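Local coordinates for Glyoxalase/bleomycin resistance protein/dioxygenase (Nostoc punctiforme PCC 73102, PDB 3KOL), which binds cobalt in the crystal and probably acts as a metal-dependent lyase or dioxygenase of the glyoxalase type, at residues L25-M30 with L75-E80. Sequence-based numbering, arbitrary orientation.
Sequences LNVQDM and LDLFGE
In the βαβββ module of the vicinal oxygen chelate fold, the first and last strands lie side by side and run the same way, and Leu25-Met30 against Leu75-Glu80 is a worked example of that parallel pairing. Leu25 faces Leu77, Asn26 faces Phe78 and Val27 faces Gly79. Leu25 and Val27 use both N and O in four backbone hydrogen bonds that join the strands: Leu25 N donates to Asp76 O and Phe78 N to Leu25 O (2.8 Å), then Val27 N to Phe78 O, and Glu80 N closes the series on Val27 O (2.7 Å) with an N-H...O angle of 175°.

The face bearing Leu25, Val27 and Leu77 turns to helix 30-40, where Tyr37 and Ser33 cover it. Leu77 CD2 touches both Leu25 CD1 and Val27 CG1, 4.1 Å from each. Met30, a selenomethionine at the start of this helix, folds back against strand 74-79 on the Leu77 face: its chain bends at chi2 and again at chi3 (84°), bringing CE to 3.2 Å from Leu77 O and beside Gly79 N, where no side chain intervenes.

On the other face, which carries Asp76 near a bound cobalt ion, the sheet meets the second subunit. The rings of Phe78 and of Tyr98 of that subunit meet edge-to-face, and Asn26 ND2 donates to Phe94 O of the same neighbouring chain. This bond helps fix the amide, whose plane stands 78° from the Phe78 ring, with OD1 lying 3.5 Å from Phe78 CB. A water donates both to Asn26 OD1 and to Glu80 OE2, at 2.9 Å from each oxygen.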
loop_
_atom_site.group_PDB
_atom_site.type_symbol
_atom_site.label_atom_id
_atom_site.label_comp_id
_atom_site.label_asym_id
_atom_site.label_seq_id
_atom_site.Cartn_x
_atom_site.Cartn_y
_atom_site.Cartn_z
ATOM N N LEU A 25 2.529 -2.883 7.129
ATOM C CA LEU A 25 3.400 -4.000 6.819
ATOM C C LEU A 25 3.757 -4.705 8.120
ATOM O O LEU A 25 3.865 -4.066 9.166
ATOM C CB LEU A 25 4.701 -3.518 6.160
ATOM C CG LEU A 25 4.679 -2.606 4.926
ATOM C CD1 LEU A 25 6.118 -2.349 4.468
ATOM C CD2 LEU A 25 3.885 -3.250 3.804
ATOM N N ASN A 26 3.911 -6.024 8.054
ATOM C CA ASN A 26 4.329 -6.804 9.215
ATOM C C ASN A 26 5.814 -7.047 8.986
ATOM O O ASN A 26 6.208 -7.481 7.904
ATOM C CB ASN A 26 3.612 -8.151 9.275
ATOM C CG ASN A 26 2.157 -8.012 9.632
ATOM O OD1 ASN A 26 1.781 -7.116 10.388
ATOM N ND2 ASN A 26 1.326 -8.902 9.097
ATOM N N VAL A 27 6.636 -6.766 9.990
ATOM C CA VAL A 27 8.074 -6.949 9.846
ATOM C C VAL A 27 8.637 -7.848 10.946
ATOM O O VAL A 27 8.284 -7.706 12.117
ATOM C CB VAL A 27 8.788 -5.591 9.885
ATOM C CG1 VAL A 27 8.246 -4.697 8.769
ATOM C CG2 VAL A 27 8.577 -4.921 11.229
ATOM N N GLN A 28 9.509 -8.774 10.565
ATOM C CA GLN A 28 10.102 -9.696 11.532
ATOM C C GLN A 28 11.163 -9.002 12.388
ATOM O O GLN A 28 11.296 -9.295 13.578
ATOM C CB GLN A 28 10.718 -10.898 10.801
ATOM C CG GLN A 28 10.987 -12.102 11.701
ATOM C CD GLN A 28 12.230 -11.943 12.556
ATOM O OE1 GLN A 28 12.256 -12.349 13.721
ATOM N NE2 GLN A 28 13.278 -11.374 11.973
ATOM N N ASP A 29 11.903 -8.078 11.778
ATOM C CA ASP A 29 12.964 -7.346 12.470
ATOM C C ASP A 29 12.668 -5.845 12.442
ATOM O O ASP A 29 13.050 -5.149 11.503
ATOM C CB ASP A 29 14.310 -7.618 11.787
ATOM C CG ASP A 29 15.493 -7.119 12.600
ATOM O OD1 ASP A 29 15.366 -6.074 13.270
ATOM O OD2 ASP A 29 16.561 -7.765 12.552
HETATM N N MSE A 30 12.008 -5.350 13.484
HETATM C CA MSE A 30 11.637 -3.938 13.561
HETATM C C MSE A 30 12.767 -2.934 13.329
HETATM O O MSE A 30 12.597 -1.979 12.577
HETATM C CB MSE A 30 10.966 -3.643 14.907
HETATM C CG MSE A 30 10.563 -2.180 15.098
HETATM SE SE MSE A 30 9.377 -1.520 13.701
HETATM C CE MSE A 30 7.699 -2.162 14.420
ATOM N N LEU A 75 2.986 4.944 6.722
ATOM C CA LEU A 75 3.472 3.582 6.530
ATOM C C LEU A 75 3.585 3.036 7.948
ATOM O O LEU A 75 4.398 3.520 8.738
ATOM C CB LEU A 75 4.856 3.571 5.866
ATOM C CG LEU A 75 5.523 2.194 5.759
ATOM C CD1 LEU A 75 4.707 1.306 4.830
ATOM C CD2 LEU A 75 6.954 2.339 5.230
ATOM N N ASP A 76 2.748 2.061 8.283
ATOM C CA ASP A 76 2.780 1.458 9.612
ATOM C C ASP A 76 3.593 0.184 9.566
ATOM O O ASP A 76 3.413 -0.639 8.669
ATOM C CB ASP A 76 1.376 1.082 10.115
ATOM C CG ASP A 76 0.514 2.281 10.436
ATOM O OD1 ASP A 76 1.055 3.322 10.862
ATOM O OD2 ASP A 76 -0.724 2.165 10.287
ATOM N N LEU A 77 4.488 0.023 10.534
ATOM C CA LEU A 77 5.291 -1.182 10.621
ATOM C C LEU A 77 4.876 -1.874 11.912
ATOM O O LEU A 77 4.927 -1.276 12.985
ATOM C CB LEU A 77 6.781 -0.845 10.657
ATOM C CG LEU A 77 7.328 -0.042 9.476
ATOM C CD1 LEU A 77 8.818 0.160 9.673
ATOM C CD2 LEU A 77 7.057 -0.770 8.161
ATOM N N PHE A 78 4.438 -3.121 11.791
ATOM C CA PHE A 78 4.009 -3.909 12.935
ATOM C C PHE A 78 5.038 -4.993 13.196
ATOM O O PHE A 78 5.261 -5.855 12.352
ATOM C CB PHE A 78 2.641 -4.539 12.649
ATOM C CG PHE A 78 1.500 -3.565 12.726
ATOM C CD1 PHE A 78 0.895 -3.286 13.947
ATOM C CD2 PHE A 78 1.054 -2.897 11.589
ATOM C CE1 PHE A 78 -0.135 -2.356 14.039
ATOM C CE2 PHE A 78 0.021 -1.959 11.669
ATOM C CZ PHE A 78 -0.574 -1.689 12.896
ATOM N N GLY A 79 5.671 -4.940 14.363
ATOM C CA GLY A 79 6.669 -5.937 14.704
ATOM C C GLY A 79 6.052 -7.307 14.899
ATOM O O GLY A 79 5.201 -7.498 15.768
ATOM N N GLU A 80 6.479 -8.261 14.080
ATOM C CA GLU A 80 5.981 -9.633 14.131
ATOM C C GLU A 80 7.176 -10.576 14.026
ATOM O O GLU A 80 7.352 -11.252 13.017
ATOM C CB GLU A 80 5.030 -9.895 12.959
ATOM C CG GLU A 80 3.720 -9.124 13.001
ATOM C CD GLU A 80 2.854 -9.513 14.185
ATOM O OE1 GLU A 80 3.066 -10.613 14.737
ATOM O OE2 GLU A 80 1.955 -8.728 14.557
HETATM O O HOH W 1 0.093 -7.752 12.622
#